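PDB 5MT2: beta-galactosidase from Bacteroides thetaiotaomicron, which probably releases terminal beta-linked galactose from glycans by hydrolysis, acting as a bacterial glycoside hydrolase built on a five-bladed beta-propeller. Local coordinates for residues A354-I359 and V372-P377; I60-V65 and A332-V337. One frame throughout, in Å; residues are numbered along the deposited sequence.

Contact 1: residues A354-I359 and V372-P377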
loop_
_atom_site.group_PDB
_atom_site.type_symbol
_atom_site.label_atom_id
_atom_site.label_comp_id
_atom_site.label_asym_id
_atom_site.label_seq_id
_atom_site.Cartn_x
_atom_site.Cartn_y
_atom_site.Cartn_z
ATOM N N ALA A 354 18.139 11.501 5.491
ATOM C CA ALA A 354 18.981 11.203 4.341
ATOM C C ALA A 354 18.210 10.597 3.171
ATOM O O ALA A 354 18.785 10.341 2.122
ATOM C CB ALA A 354 20.131 10.289 4.745
ATOM N N GLU A 355 16.911 10.362 3.374
ATOM C CA GLU A 355 16.004 9.802 2.377
ATOM C C GLU A 355 16.331 8.355 2.054
ATOM O O GLU A 355 15.925 7.838 1.028
ATOM C CB GLU A 355 15.892 10.705 1.142
ATOM C CG GLU A 355 15.339 12.057 1.580
ATOM C CD GLU A 355 14.954 13.002 0.470
ATOM O OE1 GLU A 355 14.393 14.064 0.805
ATOM O OE2 GLU A 355 15.190 12.710 -0.713
ATOM N N GLN A 356 16.991 7.682 2.993
ATOM C CA GLN A 356 17.125 6.235 2.931
ATOM C C GLN A 356 15.743 5.676 3.250
ATOM O O GLN A 356 15.044 6.246 4.072
ATOM C CB GLN A 356 18.162 5.719 3.902
ATOM C CG GLN A 356 19.548 6.313 3.670
ATOM C CD GLN A 356 20.531 5.910 4.709
ATOM O OE1 GLN A 356 20.259 6.006 5.897
ATOM N NE2 GLN A 356 21.677 5.400 4.274
ATOM N N ARG A 357 15.348 4.621 2.546
ATOM C CA ARG A 357 13.971 4.177 2.519
ATOM C C ARG A 357 13.932 2.654 2.553
ATOM O O ARG A 357 14.507 1.991 1.672
ATOM C CB ARG A 357 13.279 4.692 1.257
ATOM C CG ARG A 357 11.833 4.249 1.122
ATOM C CD ARG A 357 11.067 4.902 -0.005
ATOM N NE ARG A 357 10.943 6.362 0.091
ATOM C CZ ARG A 357 9.808 7.067 0.208
ATOM N NH1 ARG A 357 8.619 6.491 0.281
ATOM N NH2 ARG A 357 9.852 8.404 0.235
ATOM N N GLY A 358 13.271 2.104 3.563
ATOM C CA GLY A 358 13.098 0.672 3.711
ATOM C C GLY A 358 11.828 0.346 4.453
ATOM O O GLY A 358 11.026 1.224 4.748
ATOM N N ILE A 359 11.651 -0.932 4.770
ATOM C CA ILE A 359 10.423 -1.397 5.410
ATOM C C ILE A 359 10.765 -1.823 6.834
ATOM O O ILE A 359 11.717 -2.585 7.050
ATOM C CB ILE A 359 9.783 -2.544 4.607
ATOM C CG1 ILE A 359 9.239 -1.977 3.294
ATOM C CG2 ILE A 359 8.679 -3.232 5.419
ATOM C CD1 ILE A 359 8.884 -3.027 2.263
ATOM N N VAL A 372 19.020 -5.187 11.631
ATOM C CA VAL A 372 19.127 -4.635 10.290
ATOM C C VAL A 372 19.280 -3.125 10.376
ATOM O O VAL A 372 18.654 -2.503 11.205
ATOM C CB VAL A 372 17.887 -4.991 9.439
ATOM C CG1 VAL A 372 17.988 -4.382 8.045
ATOM C CG2 VAL A 372 17.704 -6.503 9.343
ATOM N N ARG A 373 20.167 -2.567 9.546
ATOM C CA ARG A 373 20.424 -1.140 9.512
ATOM C C ARG A 373 20.512 -0.664 8.079
ATOM O O ARG A 373 20.910 -1.414 7.188
ATOM C CB ARG A 373 21.755 -0.823 10.211
ATOM C CG ARG A 373 21.737 -1.085 11.714
ATOM C CD ARG A 373 20.790 -0.147 12.431
ATOM N NE ARG A 373 20.844 -0.267 13.869
ATOM C CZ ARG A 373 20.293 -1.243 14.593
ATOM N NH1 ARG A 373 19.587 -2.232 14.021
ATOM N NH2 ARG A 373 20.433 -1.229 15.911
ATOM N N PHE A 374 20.172 0.597 7.852
ATOM C CA PHE A 374 20.556 1.256 6.624
ATOM C C PHE A 374 22.087 1.366 6.513
ATOM O O PHE A 374 22.798 1.392 7.523
ATOM C CB PHE A 374 19.998 2.680 6.580
ATOM C CG PHE A 374 18.497 2.778 6.330
ATOM C CD1 PHE A 374 17.891 2.198 5.232
ATOM C CD2 PHE A 374 17.726 3.581 7.139
ATOM C CE1 PHE A 374 16.535 2.350 5.007
ATOM C CE2 PHE A 374 16.368 3.742 6.909
ATOM C CZ PHE A 374 15.777 3.125 5.838
ATOM N N PRO A 375 22.590 1.489 5.276
ATOM C CA PRO A 375 24.002 1.753 5.142
ATOM C C PRO A 375 24.297 3.184 5.589
ATOM O O PRO A 375 23.379 3.943 5.918
ATOM C CB PRO A 375 24.253 1.588 3.648
ATOM C CG PRO A 375 22.940 1.761 2.979
ATOM C CD PRO A 375 21.894 1.375 3.980
ATOM N N LYS A 376 25.577 3.541 5.632
ATOM C CA LYS A 376 25.922 4.922 5.974
ATOM C C LYS A 376 25.330 5.851 4.916
ATOM O O LYS A 376 25.415 5.550 3.735
ATOM C CB LYS A 376 27.442 5.109 6.064
ATOM C CG LYS A 376 28.115 4.302 7.171
ATOM C CD LYS A 376 27.686 4.703 8.579
ATOM C CE LYS A 376 28.368 3.805 9.600
ATOM N NZ LYS A 376 27.878 4.056 10.983
ATOM N N PRO A 377 24.708 6.967 5.344
ATOM C CA PRO A 377 24.167 7.924 4.392
ATOM C C PRO A 377 25.240 8.724 3.697
ATOM O O PRO A 377 26.350 8.879 4.229
ATOM C CB PRO A 377 23.305 8.860 5.252
ATOM C CG PRO A 377 23.827 8.724 6.617
ATOM C CD PRO A 377 24.488 7.387 6.744
#

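Contact 2: residues I60-V65 and A332-V337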
loop_
_atom_site.group_PDB
_atom_site.type_symbol
_atom_site.label_atom_id
_atom_site.label_comp_id
_atom_site.label_asym_id
_atom_site.label_seq_id
_atom_site.Cartn_x
_atom_site.Cartn_y
_atom_site.Cartn_z
ATOM N N ILE A 60 13.286 0.929 -0.757
ATOM C CA ILE A 60 12.377 -0.183 -0.579
ATOM C C ILE A 60 11.093 0.286 0.117
ATOM O O ILE A 60 11.158 0.983 1.112
ATOM C CB ILE A 60 13.058 -1.278 0.252
ATOM C CG1 ILE A 60 14.196 -1.884 -0.560
ATOM C CG2 ILE A 60 12.076 -2.349 0.667
ATOM C CD1 ILE A 60 14.956 -2.974 0.159
ATOM N N ASP A 61 9.933 -0.102 -0.423
ATOM C CA ASP A 61 8.649 0.464 0.012
ATOM C C ASP A 61 7.543 -0.518 -0.307
ATOM O O ASP A 61 7.782 -1.571 -0.891
ATOM C CB ASP A 61 8.446 1.811 -0.721
ATOM C CG ASP A 61 7.449 2.763 -0.053
ATOM O OD1 ASP A 61 6.676 2.361 0.856
ATOM O OD2 ASP A 61 7.444 3.944 -0.503
ATOM N N CYS A 62 6.351 -0.186 0.179
ATOM C CA CYS A 62 5.089 -0.816 -0.240
ATOM C C CYS A 62 4.988 -2.297 0.119
ATOM O O CYS A 62 4.788 -3.138 -0.771
ATOM C CB CYS A 62 4.841 -0.655 -1.736
ATOM S SG CYS A 62 4.875 1.052 -2.293
ATOM N N PRO A 63 5.075 -2.617 1.407
ATOM C CA PRO A 63 4.888 -4.020 1.814
ATOM C C PRO A 63 3.460 -4.498 1.605
ATOM O O PRO A 63 2.491 -3.767 1.906
ATOM C CB PRO A 63 5.189 -3.999 3.290
ATOM C CG PRO A 63 4.860 -2.624 3.724
ATOM C CD PRO A 63 5.218 -1.728 2.576
ATOM N N THR A 64 3.336 -5.729 1.117
ATOM C CA THR A 64 2.092 -6.469 1.175
ATOM C C THR A 64 2.419 -7.818 1.798
ATOM O O THR A 64 3.248 -8.546 1.249
ATOM C CB THR A 64 1.471 -6.730 -0.201
ATOM O OG1 THR A 64 1.281 -5.504 -0.897
ATOM C CG2 THR A 64 0.152 -7.426 -0.073
ATOM N N VAL A 65 1.824 -8.138 2.940
ATOM C CA VAL A 65 2.164 -9.358 3.662
ATOM C C VAL A 65 0.999 -10.323 3.604
ATOM O O VAL A 65 -0.157 -9.974 3.861
ATOM C CB VAL A 65 2.578 -9.026 5.110
ATOM C CG1 VAL A 65 2.855 -10.321 5.884
ATOM C CG2 VAL A 65 3.789 -8.092 5.071
ATOM N N ALA A 332 7.197 7.877 8.447
ATOM C CA ALA A 332 6.938 6.558 9.010
ATOM C C ALA A 332 5.543 6.237 8.554
ATOM O O ALA A 332 4.565 6.702 9.138
ATOM C CB ALA A 332 7.052 6.587 10.523
ATOM N N HIS A 333 5.438 5.539 7.421
ATOM C CA HIS A 333 4.224 5.664 6.616
ATOM C C HIS A 333 4.056 4.535 5.657
ATOM O O HIS A 333 5.024 3.913 5.254
ATOM C CB HIS A 333 4.210 6.990 5.853
ATOM C CG HIS A 333 5.179 7.106 4.701
ATOM N ND1 HIS A 333 6.410 6.467 4.647
ATOM C CD2 HIS A 333 5.105 7.863 3.582
ATOM C CE1 HIS A 333 7.025 6.812 3.526
ATOM N NE2 HIS A 333 6.256 7.653 2.856
ATOM N N LYS A 334 2.797 4.355 5.245
ATOM C CA LYS A 334 2.317 3.258 4.413
ATOM C C LYS A 334 2.172 2.030 5.293
ATOM O O LYS A 334 2.986 1.791 6.156
ATOM C CB LYS A 334 3.159 2.998 3.186
ATOM C CG LYS A 334 3.311 4.285 2.397
ATOM C CD LYS A 334 4.068 4.088 1.149
ATOM C CE LYS A 334 4.313 5.441 0.483
ATOM N NZ LYS A 334 4.961 5.172 -0.808
ATOM N N SER A 335 1.068 1.316 5.122
ATOM C CA SER A 335 0.683 0.280 6.074
ATOM C C SER A 335 0.430 -1.081 5.487
ATOM O O SER A 335 -0.235 -1.220 4.454
ATOM C CB SER A 335 -0.606 0.670 6.782
ATOM O OG SER A 335 -0.446 1.783 7.632
ATOM N N TYR A 336 0.802 -2.097 6.246
ATOM C CA TYR A 336 0.209 -3.398 6.099
ATOM C C TYR A 336 0.215 -4.024 7.459
ATOM O O TYR A 336 1.239 -4.029 8.097
ATOM C CB TYR A 336 0.967 -4.259 5.099
ATOM C CG TYR A 336 0.012 -5.172 4.414
ATOM C CD1 TYR A 336 -0.407 -6.359 5.007
ATOM C CD2 TYR A 336 -0.570 -4.791 3.216
ATOM C CE1 TYR A 336 -1.356 -7.164 4.378
ATOM C CE2 TYR A 336 -1.517 -5.578 2.598
ATOM C CZ TYR A 336 -1.880 -6.781 3.161
ATOM O OH TYR A 336 -2.831 -7.558 2.520
ATOM N N VAL A 337 -0.916 -4.548 7.912
ATOM C CA VAL A 337 -1.074 -4.927 9.313
ATOM C C VAL A 337 -1.509 -6.389 9.416
ATOM O O VAL A 337 -2.459 -6.806 8.772
ATOM C CB VAL A 337 -2.039 -3.973 10.057
ATOM C CG1 VAL A 337 -2.045 -4.281 11.539
ATOM C CG2 VAL A 337 -1.652 -2.512 9.832
HETATM O O HOH W 1 1.956 -1.110 2.338
HETATM O O HOH W 2 -2.876 -10.005 3.582
#

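Contact 1: residues A354-I359 and V372-P377
Q356 lies against F374 where the last strand of the five-bladed beta-propeller, 357-363, begins. F374 belongs to the C-terminal tail, which folds back over this strand after leaving it. The two segments run roughly antiparallel, and Q356 and F374 carry the largest shares of the contact. Q356 CB sits over the centre of the F374 ring, 3.7 Å from the centroid and 6° off the ring normal, a CH-pi contact. CG lies anti to the carbonyl carbon (chi1 -59°). The chain then runs on extended, which carries the amide past the ring toward the F374 backbone and P375. At the amide, Q356 CD lies 3.8 Å from F374 CB. Q356 OE1 comes closer to F374 CB, at 3.4 Å, and accepts a hydrogen bond from N352. Q356 NE2 donates to P375 O over 2.8 Å with an N-H...O angle of 160°. The acceptor lies near the plane of the amide, while NE2 stands above the plane of the P375 carbonyl. Q356 NE2 also packs 3.5 Å from P377 CA. These contacts at both ends of the amide should limit its rotation. The F374 ring has its edge at G358, with F374 CZ 3.5 Å from G358 N. Beyond the glutamine, A354 CB meets P377 CB at 3.5 Å.

Contact 2: residues I60-V65 and A332-V337
K334 reaches from strand 331-340 to D61 on strand 59-68. These are edge strands of the last and first blades of the five-bladed beta-propeller. They run nearly parallel, 10° apart, and no direct backbone hydrogen bond joins 60-65 to 332-337. K334 starts with CG anti to its carbonyl carbon (chi1 -54°) and then stretches out straight, meeting the D61 side chain nearly perpendicularly. K334 NZ forms a salt bridge with D61 OD2 at 2.8 Å, on the syn side and 34° out of the carboxylate plane. K334 CD lies 3.1 Å from the other oxygen, D61 OD1. Next, water 1 lies 2.7 Å from P63 O and is more weakly placed against S335 O. Y336 follows and spreads its ring along 63-65. T64 CA lies over one face of the Y336 ring, 4.0 Å from the centroid, and V65 N is over that same face. T64 CG2 touches Y336 CE2 at 3.7 Å. H275 stacks on the ring as well. Replacing the tyrosine with an alanine is likely to open a gap beside T64 and V65 and cost water 2 its link to this strand. That water lies in the plane of the Y336 ring, 2.7 Å from Y336 OH, and donates to V65 O.

Contact 1 lies about 20 Å from the centre of the chain and contact 2 about 6 Å (contact centres to chain centre). Their centres are 15 Å apart, yet they meet directly through R357. R357 O and I60 N, 2.9 Å apart, probably form a hydrogen bond. R357 NH1 makes a salt bridge with D61 OD2 at 2.9 Å, giving this carboxylate a second cationic partner beside K334. R357 NH1 also packs on H333 CE1 at 3.6 Å. Further along, I359 CD1 touches I60 CG2. K334 NZ holds a glycerol, probably from crystallisation, which may mark a pocket on the contact 2 side.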